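Long-range contacts in chloride intracellular channel exc-4 (Caenorhabditis elegans, PDB 2YV9), which may insert into membranes to form chloride channels and is required to regulate the lumen size of the growing excretory canal: residues 123-127 / 194-199; 168-172 / 215-221; 200-204 / 268-272. All coordinates share one frame; numbering follows the deposited sequence.

Interaction 1 (123-127 / 194-199)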
ATOM      1  N   ILE A 123     -18.387  -2.379   2.970  1.00 23.27           N
ATOM      2  CA  ILE A 123     -17.570  -1.632   1.990  1.00 23.57           C
ATOM      3  C   ILE A 123     -16.944  -2.585   0.985  1.00 26.11           C
ATOM      4  O   ILE A 123     -16.962  -2.347  -0.244  1.00 25.48           O
ATOM      5  CB  ILE A 123     -16.488  -0.786   2.685  1.00 22.63           C
ATOM      6  CG1 ILE A 123     -17.162   0.314   3.541  1.00 26.96           C
ATOM      7  CG2 ILE A 123     -15.459  -0.167   1.685  1.00 27.47           C
ATOM      8  CD1 ILE A 123     -16.226   1.084   4.540  1.00 25.36           C
ATOM      9  N   GLU A 124     -16.299  -3.625   1.481  1.00 25.03           N
ATOM     10  CA  GLU A 124     -15.602  -4.593   0.608  1.00 24.98           C
ATOM     11  C   GLU A 124     -16.622  -5.271  -0.314  1.00 28.59           C
ATOM     12  O   GLU A 124     -16.392  -5.432  -1.524  1.00 27.01           O
ATOM     13  CB  GLU A 124     -14.954  -5.680   1.439  1.00 26.68           C
ATOM     14  CG  GLU A 124     -14.225  -6.748   0.630  1.00 28.40           C
ATOM     15  CD  GLU A 124     -15.158  -7.770  -0.032  1.00 27.50           C
ATOM     16  OE1 GLU A 124     -16.220  -8.106   0.520  1.00 31.53           O
ATOM     17  OE2 GLU A 124     -14.813  -8.279  -1.121  1.00 30.63           O
ATOM     18  N   ASN A 125     -17.766  -5.664   0.245  1.00 27.77           N
ATOM     19  CA  ASN A 125     -18.704  -6.458  -0.527  1.00 26.86           C
ATOM     20  C   ASN A 125     -19.310  -5.589  -1.646  1.00 25.91           C
ATOM     21  O   ASN A 125     -19.522  -6.041  -2.792  1.00 23.62           O
ATOM     22  CB  ASN A 125     -19.802  -7.039   0.364  1.00 29.26           C
ATOM     23  CG  ASN A 125     -20.456  -8.292  -0.234  1.00 38.69           C
ATOM     24  OD1 ASN A 125     -20.414  -8.538  -1.422  1.00 44.83           O
ATOM     25  ND2 ASN A 125     -21.062  -9.093   0.634  1.00 41.54           N
ATOM     26  N   LEU A 126     -19.585  -4.322  -1.312  1.00 22.08           N
ATOM     27  CA  LEU A 126     -20.131  -3.400  -2.325  1.00 20.84           C
ATOM     28  C   LEU A 126     -19.135  -3.268  -3.489  1.00 26.24           C
ATOM     29  O   LEU A 126     -19.493  -3.435  -4.684  1.00 25.18           O
ATOM     30  CB  LEU A 126     -20.361  -2.038  -1.696  1.00 26.82           C
ATOM     31  CG  LEU A 126     -20.687  -0.928  -2.686  1.00 23.86           C
ATOM     32  CD1 LEU A 126     -22.014  -1.202  -3.415  1.00 24.95           C
ATOM     33  CD2 LEU A 126     -20.604   0.472  -1.939  1.00 21.26           C
ATOM     34  N   TYR A 127     -17.895  -2.920  -3.158  1.00 19.78           N
ATOM     35  CA  TYR A 127     -16.944  -2.581  -4.258  1.00 22.02           C
ATOM     36  C   TYR A 127     -16.541  -3.813  -5.044  1.00 26.47           C
ATOM     37  O   TYR A 127     -16.336  -3.740  -6.249  1.00 25.42           O
ATOM     38  CB  TYR A 127     -15.728  -1.826  -3.748  1.00 22.90           C
ATOM     39  CG  TYR A 127     -14.986  -1.096  -4.804  1.00 24.14           C
ATOM     40  CD1 TYR A 127     -15.559  -0.068  -5.500  1.00 28.76           C
ATOM     41  CD2 TYR A 127     -13.685  -1.414  -5.043  1.00 27.09           C
ATOM     42  CE1 TYR A 127     -14.838   0.592  -6.496  1.00 25.80           C
ATOM     43  CE2 TYR A 127     -12.948  -0.780  -6.011  1.00 30.52           C
ATOM     44  CZ  TYR A 127     -13.515   0.215  -6.722  1.00 24.00           C
ATOM     45  OH  TYR A 127     -12.686   0.781  -7.684  1.00 27.88           O
ATOM     46  N   GLU A 194     -13.182   5.638   3.029  1.00 21.74           N
ATOM     47  CA  GLU A 194     -13.202   4.515   2.085  1.00 16.84           C
ATOM     48  C   GLU A 194     -14.526   4.424   1.306  1.00 20.60           C
ATOM     49  O   GLU A 194     -14.549   4.279   0.077  1.00 22.06           O
ATOM     50  CB  GLU A 194     -12.943   3.219   2.826  1.00 20.68           C
ATOM     51  CG  GLU A 194     -11.553   3.256   3.464  1.00 21.75           C
ATOM     52  CD  GLU A 194     -11.336   2.231   4.560  1.00 26.92           C
ATOM     53  OE1 GLU A 194     -12.253   1.421   4.831  1.00 24.30           O
ATOM     54  OE2 GLU A 194     -10.194   2.214   5.099  1.00 26.89           O
ATOM     55  N   LEU A 195     -15.634   4.510   2.013  1.00 18.29           N
ATOM     56  CA  LEU A 195     -16.964   4.359   1.354  1.00 16.53           C
ATOM     57  C   LEU A 195     -17.358   5.552   0.509  1.00 18.77           C
ATOM     58  O   LEU A 195     -17.956   5.379  -0.528  1.00 23.66           O
ATOM     59  CB  LEU A 195     -18.045   4.171   2.448  1.00 17.68           C
ATOM     60  CG  LEU A 195     -19.437   3.842   1.934  1.00 20.20           C
ATOM     61  CD1 LEU A 195     -19.394   2.599   1.010  1.00 24.52           C
ATOM     62  CD2 LEU A 195     -20.408   3.643   3.145  1.00 20.88           C
ATOM     63  N   MET A 196     -17.118   6.792   0.960  1.00 19.25           N
ATOM     64  CA  MET A 196     -17.672   7.906   0.204  1.00 22.45           C
ATOM     65  C   MET A 196     -16.985   7.963  -1.195  1.00 22.01           C
ATOM     66  O   MET A 196     -17.670   8.040  -2.211  1.00 21.78           O
ATOM     67  CB  MET A 196     -17.564   9.226   0.966  1.00 22.49           C
ATOM     68  CG  MET A 196     -18.494   9.279   2.165  1.00 19.95           C
ATOM     69  SD  MET A 196     -18.172  10.825   3.114  1.00 23.59           S
ATOM     70  CE  MET A 196     -19.786  10.965   3.962  1.00 23.04           C
ATOM     71  N   PRO A 197     -15.648   7.850  -1.224  1.00 18.48           N
ATOM     72  CA  PRO A 197     -15.066   7.771  -2.628  1.00 17.73           C
ATOM     73  C   PRO A 197     -15.591   6.590  -3.460  1.00 25.11           C
ATOM     74  O   PRO A 197     -15.922   6.772  -4.610  1.00 23.01           O
ATOM     75  CB  PRO A 197     -13.562   7.661  -2.347  1.00 21.31           C
ATOM     76  CG  PRO A 197     -13.384   8.370  -0.978  1.00 24.39           C
ATOM     77  CD  PRO A 197     -14.609   7.923  -0.190  1.00 22.37           C
ATOM     78  N   ARG A 198     -15.771   5.419  -2.847  1.00 22.06           N
ATOM     79  CA  ARG A 198     -16.306   4.259  -3.575  1.00 17.64           C
ATOM     80  C   ARG A 198     -17.727   4.543  -4.113  1.00 17.68           C
ATOM     81  O   ARG A 198     -18.076   4.242  -5.268  1.00 20.41           O
ATOM     82  CB  ARG A 198     -16.165   2.992  -2.772  1.00 20.82           C
ATOM     83  CG  ARG A 198     -14.695   2.567  -2.611  1.00 21.65           C
ATOM     84  CD  ARG A 198     -14.487   1.393  -1.618  1.00 24.05           C
ATOM     85  NE  ARG A 198     -13.116   0.874  -1.642  1.00 22.76           N
ATOM     86  CZ  ARG A 198     -12.046   1.573  -1.277  1.00 24.77           C
ATOM     87  NH1 ARG A 198     -12.192   2.797  -0.774  1.00 22.34           N
ATOM     88  NH2 ARG A 198     -10.834   1.057  -1.397  1.00 26.74           N
ATOM     89  N   LEU A 199     -18.572   5.119  -3.267  1.00 18.67           N
ATOM     90  CA  LEU A 199     -19.901   5.466  -3.701  1.00 22.81           C
ATOM     91  C   LEU A 199     -19.886   6.440  -4.864  1.00 19.93           C
ATOM     92  O   LEU A 199     -20.636   6.268  -5.808  1.00 22.20           O
ATOM     93  CB  LEU A 199     -20.725   5.994  -2.538  1.00 22.66           C
ATOM     94  CG  LEU A 199     -21.192   5.005  -1.501  1.00 18.88           C
ATOM     95  CD1 LEU A 199     -21.834   5.733  -0.259  1.00 23.05           C
ATOM     96  CD2 LEU A 199     -22.267   3.992  -2.065  1.00 21.03           C
TER
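Ile123 and Arg198 meet at the middle of this contact, the methyl CG2 of Ile123 lying 3.8 Å from CD of Arg198. Ile123 divides its branches between three partners. CG2, anti to the backbone N, takes the aliphatic part of the arginine, while the CG1-CD1 arm (chi1 -65°) runs the other way, with CG1 4.1 Å from CD1 of Leu195 and CD1 reaching the carboxylate end of Glu194. Arg198 is extended from CG to NE and crosses the Tyr127 side chain at about a right angle. Its CG stands over one face of the ring, near the rim, 4.0 Å from Tyr127 CD1. The guanidinium carbon CZ is 5.4 Å from the ring centroid, so any cation-pi attraction is weak at most. The guanidinium is tied to its own helix: NH1 donates to the backbone O of Glu194 at 2.9 Å, and that oxygen lies in the guanidinium plane. The same carbonyl receives only a weak bond from Arg198 N, next to the kink at Pro197, so the side-chain bond probably reinforces the helix where its backbone bonding is weak. On the far side of Ile123, Leu126 presents CD2 to two leucines, 3.8 Å from Leu195 CD1 and 3.9 Å from Leu199 CD2. Leu168 and Ile171 of helix 155-178 close over Leu126, and the hydroxyl of Tyr127 bonds to Tyr248. The two short helical segments run nearly parallel, at 14°, joining helices 117-140 and 190-210 in the all-helical C-terminal domain of the GST fold. No hydrogen bond crosses between them. Their cohesion is therefore that of methyl groups, methylenes and a ring face, with the arginine's charged end turned back to its own backbone and its greasy shaft given to the neighbouring helix.

Interaction 2 (168-172 / 215-221)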
ATOM      1  N   LEU A 168     -25.828  -1.863  -1.767  1.00 22.53           N
ATOM      2  CA  LEU A 168     -26.281  -0.474  -1.620  1.00 24.04           C
ATOM      3  C   LEU A 168     -27.511  -0.424  -0.712  1.00 25.58           C
ATOM      4  O   LEU A 168     -27.638   0.467   0.150  1.00 27.68           O
ATOM      5  CB  LEU A 168     -26.618   0.132  -2.993  1.00 21.60           C
ATOM      6  CG  LEU A 168     -25.399   0.451  -3.840  1.00 25.12           C
ATOM      7  CD1 LEU A 168     -25.846   0.768  -5.313  1.00 22.98           C
ATOM      8  CD2 LEU A 168     -24.544   1.580  -3.279  1.00 28.44           C
ATOM      9  N   SER A 169     -28.404  -1.391  -0.909  1.00 21.80           N
ATOM     10  CA  SER A 169     -29.599  -1.512  -0.073  1.00 24.13           C
ATOM     11  C   SER A 169     -29.215  -1.814   1.374  1.00 26.42           C
ATOM     12  O   SER A 169     -29.769  -1.209   2.283  1.00 25.57           O
ATOM     13  CB  SER A 169     -30.554  -2.575  -0.565  1.00 28.86           C
ATOM     14  OG  SER A 169     -31.741  -2.486   0.221  1.00 27.19           O
ATOM     15  N   ASN A 170     -28.244  -2.705   1.566  1.00 26.08           N
ATOM     16  CA  ASN A 170     -27.751  -3.057   2.922  1.00 26.23           C
ATOM     17  C   ASN A 170     -27.174  -1.841   3.665  1.00 31.43           C
ATOM     18  O   ASN A 170     -27.479  -1.580   4.831  1.00 31.12           O
ATOM     19  CB  ASN A 170     -26.739  -4.184   2.849  1.00 32.39           C
ATOM     20  CG  ASN A 170     -27.356  -5.527   2.421  1.00 28.62           C
ATOM     21  OD1 ASN A 170     -28.564  -5.718   2.465  1.00 36.66           O
ATOM     22  ND2 ASN A 170     -26.493  -6.458   1.998  1.00 36.81           N
ATOM     23  N   ILE A 171     -26.380  -1.059   2.960  1.00 24.84           N
ATOM     24  CA  ILE A 171     -25.880   0.203   3.491  1.00 24.38           C
ATOM     25  C   ILE A 171     -26.979   1.251   3.787  1.00 26.23           C
ATOM     26  O   ILE A 171     -26.971   1.896   4.865  1.00 25.93           O
ATOM     27  CB  ILE A 171     -24.761   0.749   2.572  1.00 25.85           C
ATOM     28  CG1 ILE A 171     -23.622  -0.296   2.414  1.00 26.46           C
ATOM     29  CG2 ILE A 171     -24.231   2.072   3.135  1.00 23.84           C
ATOM     30  CD1 ILE A 171     -22.493   0.134   1.437  1.00 24.72           C
ATOM     31  N   ASP A 172     -27.931   1.412   2.869  1.00 24.28           N
ATOM     32  CA  ASP A 172     -29.098   2.222   3.156  1.00 22.58           C
ATOM     33  C   ASP A 172     -29.750   1.794   4.467  1.00 24.82           C
ATOM     34  O   ASP A 172     -30.058   2.641   5.264  1.00 30.33           O
ATOM     35  CB  ASP A 172     -30.122   2.103   2.045  1.00 25.49           C
ATOM     36  CG  ASP A 172     -31.255   3.108   2.174  1.00 29.54           C
ATOM     37  OD1 ASP A 172     -31.045   4.331   2.085  1.00 26.90           O
ATOM     38  OD2 ASP A 172     -32.417   2.642   2.305  1.00 41.13           O
ATOM     39  N   PRO A 215     -29.791   3.379  -6.788  1.00 21.31           N
ATOM     40  CA  PRO A 215     -31.253   3.485  -6.774  1.00 22.10           C
ATOM     41  C   PRO A 215     -31.812   4.637  -5.955  1.00 23.03           C
ATOM     42  O   PRO A 215     -31.377   4.864  -4.814  1.00 26.33           O
ATOM     43  CB  PRO A 215     -31.692   2.135  -6.240  1.00 28.22           C
ATOM     44  CG  PRO A 215     -30.595   1.171  -6.703  1.00 30.34           C
ATOM     45  CD  PRO A 215     -29.335   1.991  -6.606  1.00 23.61           C
ATOM     46  N   HIS A 216     -32.777   5.356  -6.516  1.00 27.45           N
ATOM     47  CA  HIS A 216     -33.295   6.602  -5.925  1.00 21.74           C
ATOM     48  C   HIS A 216     -34.155   6.398  -4.661  1.00 27.55           C
ATOM     49  O   HIS A 216     -34.418   7.333  -3.904  1.00 26.37           O
ATOM     50  CB  HIS A 216     -34.077   7.346  -7.025  1.00 26.16           C
ATOM     51  CG  HIS A 216     -33.195   7.876  -8.102  1.00 25.34           C
ATOM     52  ND1 HIS A 216     -33.655   8.687  -9.120  1.00 31.14           N
ATOM     53  CD2 HIS A 216     -31.865   7.702  -8.329  1.00 28.34           C
ATOM     54  CE1 HIS A 216     -32.646   9.012  -9.905  1.00 31.20           C
ATOM     55  NE2 HIS A 216     -31.549   8.436  -9.452  1.00 26.83           N
ATOM     56  N   ASN A 217     -34.580   5.172  -4.429  1.00 23.16           N
ATOM     57  CA  ASN A 217     -35.398   4.863  -3.246  1.00 26.45           C
ATOM     58  C   ASN A 217     -34.559   4.673  -1.978  1.00 32.06           C
ATOM     59  O   ASN A 217     -35.104   4.579  -0.880  1.00 29.21           O
ATOM     60  CB  ASN A 217     -36.287   3.650  -3.514  1.00 27.15           C
ATOM     61  CG  ASN A 217     -35.510   2.362  -3.649  1.00 40.23           C
ATOM     62  OD1 ASN A 217     -34.620   2.255  -4.465  1.00 35.08           O
ATOM     63  ND2 ASN A 217     -35.868   1.365  -2.852  1.00 46.38           N
ATOM     64  N   PHE A 218     -33.229   4.609  -2.115  1.00 26.46           N
ATOM     65  CA  PHE A 218     -32.332   4.452  -0.978  1.00 24.52           C
ATOM     66  C   PHE A 218     -32.035   5.830  -0.352  1.00 22.77           C
ATOM     67  O   PHE A 218     -30.940   6.415  -0.486  1.00 26.19           O
ATOM     68  CB  PHE A 218     -31.035   3.786  -1.413  1.00 25.79           C
ATOM     69  CG  PHE A 218     -31.204   2.403  -1.969  1.00 24.55           C
ATOM     70  CD1 PHE A 218     -32.348   1.631  -1.729  1.00 29.64           C
ATOM     71  CD2 PHE A 218     -30.189   1.854  -2.742  1.00 30.73           C
ATOM     72  CE1 PHE A 218     -32.467   0.364  -2.276  1.00 29.93           C
ATOM     73  CE2 PHE A 218     -30.272   0.586  -3.244  1.00 25.35           C
ATOM     74  CZ  PHE A 218     -31.406  -0.170  -3.038  1.00 27.37           C
ATOM     75  N   THR A 219     -33.019   6.380   0.359  1.00 24.98           N
ATOM     76  CA  THR A 219     -32.946   7.764   0.808  1.00 22.92           C
ATOM     77  C   THR A 219     -31.838   8.065   1.819  1.00 22.57           C
ATOM     78  O   THR A 219     -31.231   9.146   1.793  1.00 24.27           O
ATOM     79  CB  THR A 219     -34.272   8.167   1.479  1.00 29.26           C
ATOM     80  OG1 THR A 219     -35.351   7.638   0.712  1.00 27.54           O
ATOM     81  CG2 THR A 219     -34.394   9.663   1.618  1.00 28.45           C
ATOM     82  N   HIS A 220     -31.613   7.132   2.756  1.00 24.90           N
ATOM     83  CA  HIS A 220     -30.573   7.304   3.781  1.00 23.76           C
ATOM     84  C   HIS A 220     -29.189   7.273   3.138  1.00 20.92           C
ATOM     85  O   HIS A 220     -28.315   8.042   3.500  1.00 25.87           O
ATOM     86  CB  HIS A 220     -30.677   6.259   4.873  1.00 26.90           C
ATOM     87  CG  HIS A 220     -31.795   6.544   5.834  1.00 27.63           C
ATOM     88  ND1 HIS A 220     -33.105   6.256   5.526  1.00 32.72           N
ATOM     89  CD2 HIS A 220     -31.816   7.240   6.993  1.00 34.70           C
ATOM     90  CE1 HIS A 220     -33.880   6.687   6.512  1.00 32.07           C
ATOM     91  NE2 HIS A 220     -33.123   7.310   7.399  1.00 31.68           N
ATOM     92  N   LEU A 221     -29.030   6.365   2.166  1.00 23.91           N
ATOM     93  CA  LEU A 221     -27.756   6.276   1.433  1.00 22.66           C
ATOM     94  C   LEU A 221     -27.534   7.567   0.679  1.00 19.64           C
ATOM     95  O   LEU A 221     -26.405   8.073   0.637  1.00 24.15           O
ATOM     96  CB  LEU A 221     -27.788   5.114   0.482  1.00 22.22           C
ATOM     97  CG  LEU A 221     -26.559   4.884  -0.402  1.00 23.81           C
ATOM     98  CD1 LEU A 221     -25.409   4.580   0.454  1.00 20.46           C
ATOM     99  CD2 LEU A 221     -26.835   3.775  -1.399  1.00 27.85           C
TER
HETATM  100  O   HOH W   1     -33.761   4.706   3.217  1.00 43.44           O
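Phe218 pushes its ring against helix 155-178 from the N-cap position of helix 219-228, in the all-helical C-terminal domain of the GST fold. The ring is one of two bumps on this side, Leu221 being the other. It lies along the backbone at Leu168 and Ser169, with CA of Ser169 over one face as a CH-pi contact, 4.0 Å from the centroid. CB of Pro215 covers the opposite face, so the phenyl group is sandwiched between the helix and the start of its own type I turn, Pro215 to Phe218. CZ of Phe218 comes to 3.6 Å from Ser169 CB, and CE2 to 3.7 Å from CB of Leu168. The serine hydroxyl itself is bonded to Gln173.

Leu168 fits its forked end between Pro215 and Leu221. Its CD1 meets the ring carbon CD of Pro215, while CD2 lies 3.7 Å from CD2 of Leu221. The other branch of Leu221, CD1, is set against the methyl CG2 of Ile171, so this leucine straddles one turn of the helix. Leu199 of helix 190-210 backs both Leu168 and Leu221 from the interior.

Toward solvent the apolar surface gives way to Asp172. With CG anti to the backbone N (chi1 -170°), its carboxylate reaches across to the N-terminal first turn of helix 219-228, whose partial positive charge would probably stabilise it. One oxygen, OD2, takes a bond from a water at 2.6 Å, and the same water lies in the plane of the His220 ring, at the edge, bonded to ND1. The other, OD1, accepts the amide N of Leu221 through its anti lone pair, at 2.9 Å and 160°.

Interaction 3 (200-204 / 268-272)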
ATOM      1  N   HIS A 200     -19.051   7.464  -4.770  1.00 22.32           N
ATOM      2  CA  HIS A 200     -18.994   8.481  -5.824  1.00 21.14           C
ATOM      3  C   HIS A 200     -18.468   7.863  -7.112  1.00 22.00           C
ATOM      4  O   HIS A 200     -19.028   8.115  -8.194  1.00 22.67           O
ATOM      5  CB  HIS A 200     -18.060   9.593  -5.428  1.00 22.39           C
ATOM      6  CG  HIS A 200     -18.088  10.737  -6.380  1.00 20.79           C
ATOM      7  ND1 HIS A 200     -19.232  11.457  -6.678  1.00 19.94           N
ATOM      8  CD2 HIS A 200     -17.107  11.253  -7.158  1.00 24.60           C
ATOM      9  CE1 HIS A 200     -18.935  12.374  -7.586  1.00 24.89           C
ATOM     10  NE2 HIS A 200     -17.659  12.269  -7.894  1.00 24.17           N
ATOM     11  N   HIS A 201     -17.443   7.017  -7.017  1.00 19.20           N
ATOM     12  CA  HIS A 201     -16.960   6.259  -8.194  1.00 19.72           C
ATOM     13  C   HIS A 201     -18.127   5.457  -8.822  1.00 24.25           C
ATOM     14  O   HIS A 201     -18.343   5.447 -10.054  1.00 23.53           O
ATOM     15  CB  HIS A 201     -15.827   5.282  -7.865  1.00 18.83           C
ATOM     16  CG  HIS A 201     -14.499   5.927  -7.665  1.00 23.28           C
ATOM     17  ND1 HIS A 201     -13.317   5.310  -8.026  1.00 22.12           N
ATOM     18  CD2 HIS A 201     -14.165   7.158  -7.207  1.00 23.88           C
ATOM     19  CE1 HIS A 201     -12.310   6.113  -7.723  1.00 23.03           C
ATOM     20  NE2 HIS A 201     -12.793   7.251  -7.244  1.00 19.92           N
ATOM     21  N   ILE A 202     -18.884   4.756  -7.965  1.00 20.27           N
ATOM     22  CA  ILE A 202     -19.945   3.926  -8.467  1.00 21.68           C
ATOM     23  C   ILE A 202     -20.980   4.816  -9.168  1.00 23.56           C
ATOM     24  O   ILE A 202     -21.528   4.453 -10.215  1.00 23.42           O
ATOM     25  CB  ILE A 202     -20.605   3.139  -7.309  1.00 18.48           C
ATOM     26  CG1 ILE A 202     -19.650   2.045  -6.890  1.00 21.96           C
ATOM     27  CG2 ILE A 202     -21.863   2.573  -7.724  1.00 20.58           C
ATOM     28  CD1 ILE A 202     -20.038   1.271  -5.619  1.00 22.53           C
ATOM     29  N   ARG A 203     -21.274   6.000  -8.590  1.00 21.16           N
ATOM     30  CA  ARG A 203     -22.278   6.882  -9.187  1.00 24.35           C
ATOM     31  C   ARG A 203     -21.848   7.384 -10.575  1.00 24.35           C
ATOM     32  O   ARG A 203     -22.573   7.267 -11.563  1.00 24.48           O
ATOM     33  CB  ARG A 203     -22.552   8.084  -8.287  1.00 25.17           C
ATOM     34  CG  ARG A 203     -23.967   8.574  -8.374  1.00 29.52           C
ATOM     35  CD  ARG A 203     -24.191   9.640  -9.383  1.00 31.82           C
ATOM     36  NE  ARG A 203     -25.616   9.909  -9.611  1.00 26.92           N
ATOM     37  CZ  ARG A 203     -26.175  11.117  -9.644  1.00 23.93           C
ATOM     38  NH1 ARG A 203     -25.467  12.213  -9.472  1.00 25.95           N
ATOM     39  NH2 ARG A 203     -27.463  11.234  -9.919  1.00 26.66           N
ATOM     40  N   ILE A 204     -20.638   7.911 -10.633  1.00 22.23           N
ATOM     41  CA  ILE A 204     -20.076   8.443 -11.894  1.00 20.42           C
ATOM     42  C   ILE A 204     -19.929   7.348 -12.935  1.00 24.22           C
ATOM     43  O   ILE A 204     -20.317   7.533 -14.093  1.00 24.86           O
ATOM     44  CB  ILE A 204     -18.716   9.128 -11.646  1.00 24.24           C
ATOM     45  CG1 ILE A 204     -18.836  10.338 -10.715  1.00 21.64           C
ATOM     46  CG2 ILE A 204     -18.065   9.602 -12.975  1.00 22.81           C
ATOM     47  CD1 ILE A 204     -19.921  11.339 -11.101  1.00 20.46           C
ATOM     48  N   THR A 268     -19.307  16.396 -10.709  1.00 28.29           N
ATOM     49  CA  THR A 268     -20.750  16.295 -10.590  1.00 27.37           C
ATOM     50  C   THR A 268     -21.092  15.830  -9.180  1.00 29.86           C
ATOM     51  O   THR A 268     -20.953  14.658  -8.867  1.00 27.89           O
ATOM     52  CB  THR A 268     -21.303  15.308 -11.629  1.00 32.69           C
ATOM     53  OG1 THR A 268     -21.023  15.800 -12.944  1.00 31.00           O
ATOM     54  CG2 THR A 268     -22.794  15.125 -11.476  1.00 28.79           C
ATOM     55  N   HIS A 269     -21.514  16.774  -8.341  1.00 30.39           N
ATOM     56  CA  HIS A 269     -21.953  16.520  -6.996  1.00 30.64           C
ATOM     57  C   HIS A 269     -23.400  16.935  -6.847  1.00 27.12           C
ATOM     58  O   HIS A 269     -23.702  17.861  -6.107  1.00 33.75           O
ATOM     59  CB  HIS A 269     -21.090  17.319  -6.013  1.00 26.92           C
ATOM     60  CG  HIS A 269     -19.675  16.863  -5.957  1.00 28.43           C
ATOM     61  ND1 HIS A 269     -18.697  17.522  -5.247  1.00 35.19           N
ATOM     62  CD2 HIS A 269     -19.076  15.784  -6.513  1.00 27.29           C
ATOM     63  CE1 HIS A 269     -17.561  16.864  -5.355  1.00 34.07           C
ATOM     64  NE2 HIS A 269     -17.756  15.821  -6.141  1.00 29.99           N
ATOM     65  N   THR A 270     -24.265  16.206  -7.520  1.00 34.22           N
ATOM     66  CA  THR A 270     -25.661  16.567  -7.664  1.00 33.23           C
ATOM     67  C   THR A 270     -26.524  15.393  -7.299  1.00 34.00           C
ATOM     68  O   THR A 270     -26.392  14.318  -7.864  1.00 31.67           O
ATOM     69  CB  THR A 270     -25.905  16.934  -9.122  1.00 36.71           C
ATOM     70  OG1 THR A 270     -25.190  18.147  -9.385  1.00 39.45           O
ATOM     71  CG2 THR A 270     -27.374  17.113  -9.399  1.00 33.84           C
ATOM     72  N   ILE A 271     -27.423  15.613  -6.356  1.00 30.81           N
ATOM     73  CA  ILE A 271     -28.380  14.642  -5.922  1.00 26.40           C
ATOM     74  C   ILE A 271     -29.633  14.694  -6.812  1.00 24.71           C
ATOM     75  O   ILE A 271     -30.106  15.783  -7.156  1.00 27.70           O
ATOM     76  CB  ILE A 271     -28.829  14.987  -4.474  1.00 32.70           C
ATOM     77  CG1 ILE A 271     -27.597  15.096  -3.550  1.00 33.54           C
ATOM     78  CG2 ILE A 271     -29.846  13.946  -3.980  1.00 32.68           C
ATOM     79  CD1 ILE A 271     -26.713  13.837  -3.508  1.00 35.01           C
ATOM     80  N   PRO A 272     -30.179  13.530  -7.203  1.00 25.53           N
ATOM     81  CA  PRO A 272     -31.422  13.612  -7.975  1.00 29.70           C
ATOM     82  C   PRO A 272     -32.532  14.402  -7.252  1.00 24.93           C
ATOM     83  O   PRO A 272     -32.632  14.407  -6.004  1.00 28.28           O
ATOM     84  CB  PRO A 272     -31.833  12.151  -8.161  1.00 31.66           C
ATOM     85  CG  PRO A 272     -30.540  11.406  -8.073  1.00 28.48           C
ATOM     86  CD  PRO A 272     -29.735  12.134  -7.032  1.00 28.03           C
TER
HETATM   87  O   HOH W   2     -22.783  12.780  -8.328  1.00 30.24           O
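The His200 ring offers its face to the edge of His269, an offset edge-to-face pair with centroids 5.1 Å apart and planes at 80°. CE1 of His200 is 3.6 Å from CD2 of His269, and it also points at the carbonyl O of Thr268, which lies 3.3 Å away near the plane of the His200 ring. With CG anti to the backbone N (chi1 -173°), the imidazole of His200 extends to the 268-272 loop, while ND1 is held by the hydroxyl of Tyr229, whose ring also stacks on His269. NE2 of His269 is buried here and has no partner in the model. Ile204, one turn along, lays CG1 over a face of the His200 ring and brings CD1 to 4.2 Å from CB of Thr268.

Helix 190-210 belongs to the helical C-terminal domain of the GST fold, and residues 268-272 are the loop, without regular structure, that packs against it and leads into helix 273-280; Pro272 sits at the N-cap. Arg203 bridges to this loop with a chain bent at chi2. Its NH1 gives a weak bond, bent to 126°, to the backbone O of Thr270 at 2.8 Å. NH1 also donates to a water that in turn donates to Thr268 O. The charge is answered by Asp213, paired with NE, while NH2 packs 3.6 Å from the ring carbon CG of Pro272.

Interactions 1 and 3 sit on successive turns of helix 190-210, and Leu126 of interaction 1 touches Ile202 of interaction 3. Interaction 1 is the most buried of the three, joining two helices chiefly through apolar contacts, with no hydrogen bond between them. Interactions 2 and 3 are only partly buried and add polar links: a carboxylate at the first turn of a helix in interaction 2, a weak arginine bond and a water reaching loop carbonyls in interaction 3. Leu199 ties the core to interaction 2, packing on both Leu168 and Leu221. Farther out, His216 meets Pro272, so the loops preceding helix 219-228 and helix 273-280 are in contact.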